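Alternansucrase (Leuconostoc mesenteroides, PDB 6HVG) is a large glycoside hydrolase family 70 protein that holds a calcium ion and also carries repeats of the choline-binding and cell-wall-binding type. Local coordinates at residues 1313-1327 with 1343-1356. Sequence-based numbering, arbitrary orientation.
Sequences DTFIEDGNGNWYYFD and RTVETSVNTRNGNY
Phe1315 reaches out of the hairpin formed by strands 1314-1317 and 1323-1326 and pushes its ring into the neighbouring hairpin of 1343-1345 and 1354-1356. Its CB lies over one face of the Arg1352 guanidinium. With CG beside the backbone N, the ring runs past the arginine chain in the reverse sense, the ring and guanidinium planes only 11° apart. Phe1315 CD1 then rests on Arg1352 CD at 3.8 Å. CE1 comes next, touching Val1345 CG1, and Thr1347 OG1 sits near the ring plane at this edge. On the far side CE2 lies against Tyr1356, and at the tip Phe1315 CZ stands over one face of the Tyr1356 ring, 3.5 Å from Tyr1356 CZ. The two rings are inclined at 47°, and Tyr1356 is itself fixed by a hydrogen bond from its OH to Arg1352 O.

Beside it, Tyr1325 points the same way, its CD1 over one face of the Phe1315 ring. Val1345 CG1 meets the Tyr1325 ring over a face, a CH-pi contact 3.5 Å from the centroid. Swinging CG anti to the backbone N (chi1 177°) helps bring the hydroxyl to Asp1313, where Tyr1325 OH donates to the anti lone pair of Asp1313 OD1 at 3.0 Å. The same carboxylate packs OD1 against Thr1347 CG2, while Asp1313 OD2 takes a weak hydrogen bond from Ser1348 N at 3.4 Å. Further along the hairpin, Arg1352 NH1 approaches Trp1323 CZ3 obliquely, 3.5 Å away; the cation-pi partner of that indole is Arg1366.

Two successive two-stranded antiparallel hairpins, joined largely through side chains with no backbone-to-backbone hydrogen bond between them, are consistent with the stacked hairpins of choline-binding-type repeats, the clan to which 1313-1332 is matched.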
ATOM      1  N   ASP A1313      30.910  20.785  17.075  1.00 46.43           N
ATOM      2  CA  ASP A1313      29.989  20.927  15.952  1.00 48.11           C
ATOM      3  C   ASP A1313      28.966  19.795  15.991  1.00 45.53           C
ATOM      4  O   ASP A1313      28.889  18.975  15.086  1.00 44.63           O
ATOM      5  CB  ASP A1313      30.779  20.956  14.641  1.00 50.43           C
ATOM      6  CG  ASP A1313      29.916  21.238  13.427  1.00 52.63           C
ATOM      7  OD1 ASP A1313      28.866  21.910  13.563  1.00 48.22           O
ATOM      8  OD2 ASP A1313      30.339  20.796  12.324  1.00 56.65           O
ATOM      9  N   THR A1314      28.223  19.747  17.086  1.00 43.22           N
ATOM     10  CA  THR A1314      27.290  18.667  17.324  1.00 42.60           C
ATOM     11  C   THR A1314      26.308  19.031  18.420  1.00 40.42           C
ATOM     12  O   THR A1314      26.604  19.847  19.279  1.00 40.97           O
ATOM     13  CB  THR A1314      28.014  17.386  17.723  1.00 42.23           C
ATOM     14  OG1 THR A1314      27.131  16.283  17.608  1.00 42.12           O
ATOM     15  CG2 THR A1314      28.494  17.458  19.146  1.00 46.38           C
ATOM     16  N   PHE A1315      25.144  18.414  18.374  1.00 39.49           N
ATOM     17  CA  PHE A1315      24.133  18.570  19.419  1.00 38.88           C
ATOM     18  C   PHE A1315      24.290  17.426  20.418  1.00 35.22           C
ATOM     19  O   PHE A1315      24.592  16.314  20.034  1.00 33.85           O
ATOM     20  CB  PHE A1315      22.737  18.540  18.800  1.00 39.84           C
ATOM     21  CG  PHE A1315      22.318  19.841  18.180  1.00 40.31           C
ATOM     22  CD1 PHE A1315      22.656  20.166  16.877  1.00 41.16           C
ATOM     23  CD2 PHE A1315      21.565  20.737  18.911  1.00 42.12           C
ATOM     24  CE1 PHE A1315      22.230  21.366  16.318  1.00 41.56           C
ATOM     25  CE2 PHE A1315      21.144  21.928  18.365  1.00 41.50           C
ATOM     26  CZ  PHE A1315      21.489  22.249  17.078  1.00 41.55           C
ATOM     27  N   ILE A1316      24.114  17.713  21.691  1.00 35.13           N
ATOM     28  CA  ILE A1316      24.342  16.735  22.760  1.00 37.45           C
ATOM     29  C   ILE A1316      23.223  16.850  23.770  1.00 37.82           C
ATOM     30  O   ILE A1316      22.789  17.962  24.122  1.00 34.86           O
ATOM     31  CB  ILE A1316      25.677  16.988  23.506  1.00 40.45           C
ATOM     32  CG1 ILE A1316      26.884  16.769  22.593  1.00 40.46           C
ATOM     33  CG2 ILE A1316      25.799  16.082  24.724  1.00 43.16           C
ATOM     34  CD1 ILE A1316      27.171  15.311  22.239  1.00 40.46           C
ATOM     35  N   GLU A1317      22.756  15.697  24.222  1.00 40.16           N
ATOM     36  CA  GLU A1317      21.685  15.632  25.210  1.00 43.11           C
ATOM     37  C   GLU A1317      22.230  15.119  26.534  1.00 43.75           C
ATOM     38  O   GLU A1317      22.891  14.089  26.559  1.00 42.95           O
ATOM     39  CB  GLU A1317      20.583  14.686  24.721  1.00 43.82           C
ATOM     40  CG  GLU A1317      19.376  14.626  25.646  1.00 44.58           C
ATOM     41  CD  GLU A1317      18.351  13.592  25.244  1.00 44.82           C
ATOM     42  OE1 GLU A1317      18.643  12.769  24.354  1.00 43.12           O
ATOM     43  OE2 GLU A1317      17.236  13.632  25.822  1.00 48.50           O
ATOM     44  N   ASP A1318      21.916  15.803  27.627  1.00 44.11           N
ATOM     45  CA  ASP A1318      22.375  15.360  28.932  1.00 46.57           C
ATOM     46  C   ASP A1318      21.456  14.301  29.526  1.00 44.24           C
ATOM     47  O   ASP A1318      20.488  13.898  28.908  1.00 47.69           O
ATOM     48  CB  ASP A1318      22.625  16.567  29.888  1.00 48.59           C
ATOM     49  CG  ASP A1318      21.348  17.174  30.477  1.00 49.99           C
ATOM     50  OD1 ASP A1318      20.333  16.468  30.653  1.00 50.98           O
ATOM     51  OD2 ASP A1318      21.395  18.372  30.799  1.00 46.87           O
ATOM     52  N   GLY A1319      21.769  13.869  30.734  1.00 45.35           N
ATOM     53  CA  GLY A1319      21.027  12.822  31.416  1.00 46.67           C
ATOM     54  C   GLY A1319      19.636  13.216  31.879  1.00 47.70           C
ATOM     55  O   GLY A1319      18.789  12.359  32.037  1.00 52.06           O
ATOM     56  N   ASN A1320      19.392  14.506  32.065  1.00 46.55           N
ATOM     57  CA  ASN A1320      18.067  15.009  32.431  1.00 46.68           C
ATOM     58  C   ASN A1320      17.144  15.374  31.258  1.00 44.68           C
ATOM     59  O   ASN A1320      16.033  15.828  31.465  1.00 49.79           O
ATOM     60  CB  ASN A1320      18.242  16.223  33.336  1.00 46.06           C
ATOM     61  CG  ASN A1320      18.992  15.888  34.564  1.00 45.79           C
ATOM     62  OD1 ASN A1320      18.593  15.009  35.318  1.00 46.53           O
ATOM     63  ND2 ASN A1320      20.111  16.553  34.755  1.00 49.20           N
ATOM     64  N   GLY A1321      17.597  15.186  30.037  1.00 43.91           N
ATOM     65  CA  GLY A1321      16.768  15.465  28.874  1.00 44.47           C
ATOM     66  C   GLY A1321      16.953  16.810  28.234  1.00 46.31           C
ATOM     67  O   GLY A1321      16.294  17.104  27.252  1.00 52.84           O
ATOM     68  N   ASN A1322      17.878  17.617  28.744  1.00 47.63           N
ATOM     69  CA  ASN A1322      18.190  18.895  28.129  1.00 45.48           C
ATOM     70  C   ASN A1322      19.129  18.758  26.945  1.00 43.05           C
ATOM     71  O   ASN A1322      19.999  17.893  26.946  1.00 46.09           O
ATOM     72  CB  ASN A1322      18.792  19.858  29.151  1.00 46.94           C
ATOM     73  CG  ASN A1322      17.923  20.031  30.382  1.00 47.95           C
ATOM     74  OD1 ASN A1322      16.831  20.590  30.305  1.00 51.38           O
ATOM     75  ND2 ASN A1322      18.398  19.549  31.517  1.00 46.44           N
ATOM     76  N   TRP A1323      18.948  19.622  25.942  1.00 40.55           N
ATOM     77  CA  TRP A1323      19.770  19.594  24.741  1.00 39.14           C
ATOM     78  C   TRP A1323      20.677  20.792  24.679  1.00 39.02           C
ATOM     79  O   TRP A1323      20.303  21.891  25.100  1.00 39.30           O
ATOM     80  CB  TRP A1323      18.893  19.553  23.484  1.00 38.98           C
ATOM     81  CG  TRP A1323      18.352  18.199  23.199  1.00 38.53           C
ATOM     82  CD1 TRP A1323      17.203  17.646  23.711  1.00 37.70           C
ATOM     83  CD2 TRP A1323      18.936  17.203  22.357  1.00 37.95           C
ATOM     84  NE1 TRP A1323      17.033  16.387  23.215  1.00 37.05           N
ATOM     85  CE2 TRP A1323      18.076  16.086  22.377  1.00 36.27           C
ATOM     86  CE3 TRP A1323      20.085  17.157  21.556  1.00 38.57           C
ATOM     87  CZ2 TRP A1323      18.349  14.920  21.665  1.00 34.65           C
ATOM     88  CZ3 TRP A1323      20.342  15.993  20.823  1.00 37.49           C
ATOM     89  CH2 TRP A1323      19.479  14.894  20.893  1.00 35.21           C
ATOM     90  N   TYR A1324      21.871  20.569  24.127  1.00 40.04           N
ATOM     91  CA  TYR A1324      22.896  21.607  23.965  1.00 40.74           C
ATOM     92  C   TYR A1324      23.516  21.547  22.572  1.00 40.32           C
ATOM     93  O   TYR A1324      23.523  20.489  21.937  1.00 40.76           O
ATOM     94  CB  TYR A1324      24.001  21.386  25.000  1.00 41.62           C
ATOM     95  CG  TYR A1324      23.479  21.276  26.412  1.00 39.60           C
ATOM     96  CD1 TYR A1324      23.079  20.055  26.919  1.00 38.86           C
ATOM     97  CD2 TYR A1324      23.372  22.394  27.217  1.00 39.93           C
ATOM     98  CE1 TYR A1324      22.589  19.944  28.194  1.00 40.45           C
ATOM     99  CE2 TYR A1324      22.893  22.299  28.499  1.00 41.48           C
ATOM    100  CZ  TYR A1324      22.501  21.078  28.984  1.00 41.86           C
ATOM    101  OH  TYR A1324      22.005  20.994  30.259  1.00 43.02           O
ATOM    102  N   TYR A1325      24.036  22.679  22.104  1.00 38.42           N
ATOM    103  CA  TYR A1325      24.838  22.696  20.890  1.00 37.24           C
ATOM    104  C   TYR A1325      26.277  23.145  21.200  1.00 38.41           C
ATOM    105  O   TYR A1325      26.498  24.162  21.847  1.00 36.96           O
ATOM    106  CB  TYR A1325      24.224  23.630  19.848  1.00 36.30           C
ATOM    107  CG  TYR A1325      25.075  23.723  18.633  1.00 36.49           C
ATOM    108  CD1 TYR A1325      25.254  22.622  17.802  1.00 38.00           C
ATOM    109  CD2 TYR A1325      25.751  24.876  18.322  1.00 36.40           C
ATOM    110  CE1 TYR A1325      26.085  22.687  16.703  1.00 37.28           C
ATOM    111  CE2 TYR A1325      26.577  24.943  17.220  1.00 35.37           C
ATOM    112  CZ  TYR A1325      26.743  23.847  16.431  1.00 36.38           C
ATOM    113  OH  TYR A1325      27.540  23.915  15.318  1.00 42.65           O
ATOM    114  N   PHE A1326      27.243  22.364  20.728  1.00 38.21           N
ATOM    115  CA  PHE A1326      28.644  22.678  20.878  1.00 40.17           C
ATOM    116  C   PHE A1326      29.206  23.122  19.537  1.00 42.66           C
ATOM    117  O   PHE A1326      29.116  22.379  18.551  1.00 45.64           O
ATOM    118  CB  PHE A1326      29.423  21.451  21.421  1.00 40.58           C
ATOM    119  CG  PHE A1326      29.117  21.148  22.853  1.00 40.07           C
ATOM    120  CD1 PHE A1326      27.947  20.526  23.195  1.00 39.42           C
ATOM    121  CD2 PHE A1326      29.981  21.524  23.860  1.00 40.09           C
ATOM    122  CE1 PHE A1326      27.646  20.267  24.514  1.00 39.87           C
ATOM    123  CE2 PHE A1326      29.685  21.266  25.181  1.00 38.99           C
ATOM    124  CZ  PHE A1326      28.515  20.641  25.512  1.00 38.41           C
ATOM    125  N   ASP A1327      29.814  24.310  19.520  1.00 43.66           N
ATOM    126  CA  ASP A1327      30.333  24.923  18.289  1.00 44.43           C
ATOM    127  C   ASP A1327      31.593  24.249  17.754  1.00 45.99           C
ATOM    128  O   ASP A1327      32.111  23.296  18.351  1.00 45.48           O
ATOM    129  CB  ASP A1327      30.533  26.440  18.484  1.00 46.74           C
ATOM    130  CG  ASP A1327      31.591  26.799  19.539  1.00 50.11           C
ATOM    131  OD1 ASP A1327      32.569  26.041  19.714  1.00 51.82           O
ATOM    132  OD2 ASP A1327      31.458  27.867  20.186  1.00 50.69           O
ATOM    133  N   ARG A1343      20.254  31.811  18.007  1.00 53.77           N
ATOM    134  CA  ARG A1343      21.451  31.582  17.225  1.00 54.73           C
ATOM    135  C   ARG A1343      21.148  30.704  16.039  1.00 52.10           C
ATOM    136  O   ARG A1343      20.396  29.742  16.137  1.00 49.82           O
ATOM    137  CB  ARG A1343      22.543  30.911  18.065  1.00 60.62           C
ATOM    138  CG  ARG A1343      23.958  30.951  17.430  1.00 69.84           C
ATOM    139  CD  ARG A1343      24.876  30.000  18.149  1.00 75.01           C
ATOM    140  NE  ARG A1343      26.296  30.021  17.783  1.00 72.41           N
ATOM    141  CZ  ARG A1343      26.826  29.311  16.797  1.00 67.66           C
ATOM    142  NH1 ARG A1343      26.075  28.601  15.970  1.00 69.48           N
ATOM    143  NH2 ARG A1343      28.124  29.345  16.606  1.00 69.47           N
ATOM    144  N   THR A1344      21.765  31.048  14.915  1.00 54.21           N
ATOM    145  CA  THR A1344      21.702  30.262  13.696  1.00 49.52           C
ATOM    146  C   THR A1344      22.781  29.225  13.756  1.00 49.19           C
ATOM    147  O   THR A1344      23.930  29.559  13.905  1.00 53.41           O
ATOM    148  CB  THR A1344      21.950  31.156  12.480  1.00 47.87           C
ATOM    149  OG1 THR A1344      20.884  32.102  12.381  1.00 47.32           O
ATOM    150  CG2 THR A1344      22.036  30.348  11.204  1.00 46.04           C
ATOM    151  N   VAL A1345      22.409  27.967  13.609  1.00 51.34           N
ATOM    152  CA  VAL A1345      23.338  26.854  13.664  1.00 52.28           C
ATOM    153  C   VAL A1345      23.495  26.194  12.294  1.00 53.28           C
ATOM    154  O   VAL A1345      22.518  25.815  11.688  1.00 52.43           O
ATOM    155  CB  VAL A1345      22.840  25.795  14.692  1.00 54.52           C
ATOM    156  CG1 VAL A1345      23.814  24.635  14.816  1.00 53.12           C
ATOM    157  CG2 VAL A1345      22.609  26.431  16.056  1.00 54.74           C
ATOM    158  N   GLU A1346      24.741  26.047  11.838  1.00 60.24           N
ATOM    159  CA  GLU A1346      25.106  25.246  10.660  1.00 61.30           C
ATOM    160  C   GLU A1346      26.026  24.087  11.067  1.00 62.27           C
ATOM    161  O   GLU A1346      27.156  24.340  11.415  1.00 64.32           O
ATOM    162  CB  GLU A1346      25.816  26.132   9.637  1.00 65.26           C
ATOM    163  CG  GLU A1346      24.873  27.065   8.871  1.00 74.52           C
ATOM    164  CD  GLU A1346      25.610  28.022   7.907  1.00 81.05           C
ATOM    165  OE1 GLU A1346      26.737  28.467   8.227  1.00 83.22           O
ATOM    166  OE2 GLU A1346      25.072  28.323   6.814  1.00 73.19           O
ATOM    167  N   THR A1347      25.533  22.841  11.018  1.00 64.46           N
ATOM    168  CA  THR A1347      26.230  21.640  11.534  1.00 63.82           C
ATOM    169  C   THR A1347      26.577  20.652  10.443  1.00 65.34           C
ATOM    170  O   THR A1347      25.954  20.647   9.386  1.00 69.75           O
ATOM    171  CB  THR A1347      25.374  20.856  12.562  1.00 64.10           C
ATOM    172  OG1 THR A1347      24.701  21.777  13.401  1.00 67.09           O
ATOM    173  CG2 THR A1347      26.218  19.934  13.492  1.00 68.17           C
ATOM    174  N   SER A1348      27.563  19.797  10.726  1.00 69.91           N
ATOM    175  CA  SER A1348      27.853  18.614   9.904  1.00 72.69           C
ATOM    176  C   SER A1348      26.588  17.794   9.631  1.00 71.17           C
ATOM    177  O   SER A1348      26.387  17.334   8.511  1.00 68.41           O
ATOM    178  CB  SER A1348      28.923  17.713  10.568  1.00 74.08           C
ATOM    179  OG  SER A1348      28.533  17.230  11.848  1.00 68.30           O
ATOM    180  N   VAL A1349      25.754  17.615  10.660  1.00 66.92           N
ATOM    181  CA  VAL A1349      24.438  17.024  10.503  1.00 64.28           C
ATOM    182  C   VAL A1349      23.490  18.113   9.976  1.00 66.77           C
ATOM    183  O   VAL A1349      22.960  18.883  10.756  1.00 68.89           O
ATOM    184  CB  VAL A1349      23.906  16.469  11.852  1.00 64.98           C
ATOM    185  CG1 VAL A1349      22.532  15.836  11.667  1.00 65.85           C
ATOM    186  CG2 VAL A1349      24.885  15.464  12.463  1.00 60.21           C
ATOM    187  N   ASN A1350      23.291  18.152   8.657  1.00 71.46           N
ATOM    188  CA  ASN A1350      22.557  19.218   7.940  1.00 69.67           C
ATOM    189  C   ASN A1350      21.098  19.353   8.275  1.00 68.91           C
ATOM    190  O   ASN A1350      20.556  20.453   8.202  1.00 67.98           O
ATOM    191  CB  ASN A1350      22.629  18.989   6.425  1.00 73.63           C
ATOM    192  CG  ASN A1350      24.000  19.283   5.864  1.00 81.05           C
ATOM    193  OD1 ASN A1350      24.926  19.665   6.597  1.00 94.92           O
ATOM    194  ND2 ASN A1350      24.145  19.105   4.568  1.00 81.29           N
ATOM    195  N   THR A1351      20.454  18.239   8.615  1.00 65.13           N
ATOM    196  CA  THR A1351      19.042  18.264   8.939  1.00 63.90           C
ATOM    197  C   THR A1351      18.757  19.130  10.161  1.00 60.95           C
ATOM    198  O   THR A1351      17.673  19.723  10.291  1.00 57.30           O
ATOM    199  CB  THR A1351      18.481  16.847   9.154  1.00 63.46           C
ATOM    200  OG1 THR A1351      19.429  16.044   9.875  1.00 65.20           O
ATOM    201  CG2 THR A1351      18.183  16.217   7.840  1.00 62.49           C
ATOM    202  N   ARG A1352      19.736  19.208  11.057  1.00 61.56           N
ATOM    203  CA  ARG A1352      19.599  19.995  12.273  1.00 59.60           C
ATOM    204  C   ARG A1352      19.809  21.497  12.056  1.00 52.75           C
ATOM    205  O   ARG A1352      19.502  22.279  12.937  1.00 50.72           O
ATOM    206  CB  ARG A1352      20.510  19.459  13.356  1.00 63.03           C
ATOM    207  CG  ARG A1352      20.406  17.953  13.561  1.00 66.47           C
ATOM    208  CD  ARG A1352      20.477  17.674  15.046  1.00 71.22           C
ATOM    209  NE  ARG A1352      20.825  16.293  15.359  1.00 73.22           N
ATOM    210  CZ  ARG A1352      20.433  15.658  16.462  1.00 74.02           C
ATOM    211  NH1 ARG A1352      19.652  16.266  17.355  1.00 83.89           N
ATOM    212  NH2 ARG A1352      20.818  14.416  16.669  1.00 68.64           N
ATOM    213  N   ASN A1353      20.228  21.914  10.865  1.00 48.82           N
ATOM    214  CA  ASN A1353      20.410  23.348  10.594  1.00 49.37           C
ATOM    215  C   ASN A1353      19.135  24.128  10.820  1.00 50.50           C
ATOM    216  O   ASN A1353      18.051  23.613  10.599  1.00 58.91           O
ATOM    217  CB  ASN A1353      20.928  23.604   9.192  1.00 50.44           C
ATOM    218  CG  ASN A1353      22.381  23.232   9.031  1.00 54.15           C
ATOM    219  OD1 ASN A1353      22.994  22.669   9.927  1.00 65.73           O
ATOM    220  ND2 ASN A1353      22.958  23.589   7.915  1.00 59.61           N
ATOM    221  N   GLY A1354      19.265  25.350  11.332  1.00 49.06           N
ATOM    222  CA  GLY A1354      18.112  26.157  11.714  1.00 47.70           C
ATOM    223  C   GLY A1354      18.457  27.191  12.764  1.00 48.46           C
ATOM    224  O   GLY A1354      19.616  27.343  13.124  1.00 50.48           O
ATOM    225  N   ASN A1355      17.435  27.893  13.256  1.00 48.00           N
ATOM    226  CA  ASN A1355      17.589  28.885  14.308  1.00 45.99           C
ATOM    227  C   ASN A1355      17.119  28.348  15.638  1.00 46.04           C
ATOM    228  O   ASN A1355      15.971  27.950  15.791  1.00 47.21           O
ATOM    229  CB  ASN A1355      16.828  30.171  13.985  1.00 47.62           C
ATOM    230  CG  ASN A1355      17.516  30.997  12.904  1.00 52.50           C
ATOM    231  OD1 ASN A1355      18.714  30.866  12.659  1.00 53.83           O
ATOM    232  ND2 ASN A1355      16.743  31.831  12.222  1.00 58.26           N
ATOM    233  N   TYR A1356      18.024  28.379  16.611  1.00 46.18           N
ATOM    234  CA  TYR A1356      17.762  27.843  17.941  1.00 43.73           C
ATOM    235  C   TYR A1356      17.788  28.920  18.998  1.00 41.24           C
ATOM    236  O   TYR A1356      18.324  29.995  18.759  1.00 45.20           O
ATOM    237  CB  TYR A1356      18.802  26.788  18.241  1.00 44.07           C
ATOM    238  CG  TYR A1356      18.661  25.558  17.388  1.00 46.06           C
ATOM    239  CD1 TYR A1356      19.196  25.495  16.095  1.00 46.85           C
ATOM    240  CD2 TYR A1356      17.979  24.449  17.865  1.00 47.56           C
ATOM    241  CE1 TYR A1356      19.076  24.344  15.329  1.00 46.94           C
ATOM    242  CE2 TYR A1356      17.836  23.300  17.095  1.00 45.55           C
ATOM    243  CZ  TYR A1356      18.400  23.252  15.851  1.00 44.92           C
ATOM    244  OH  TYR A1356      18.256  22.124  15.124  1.00 48.53           O
TER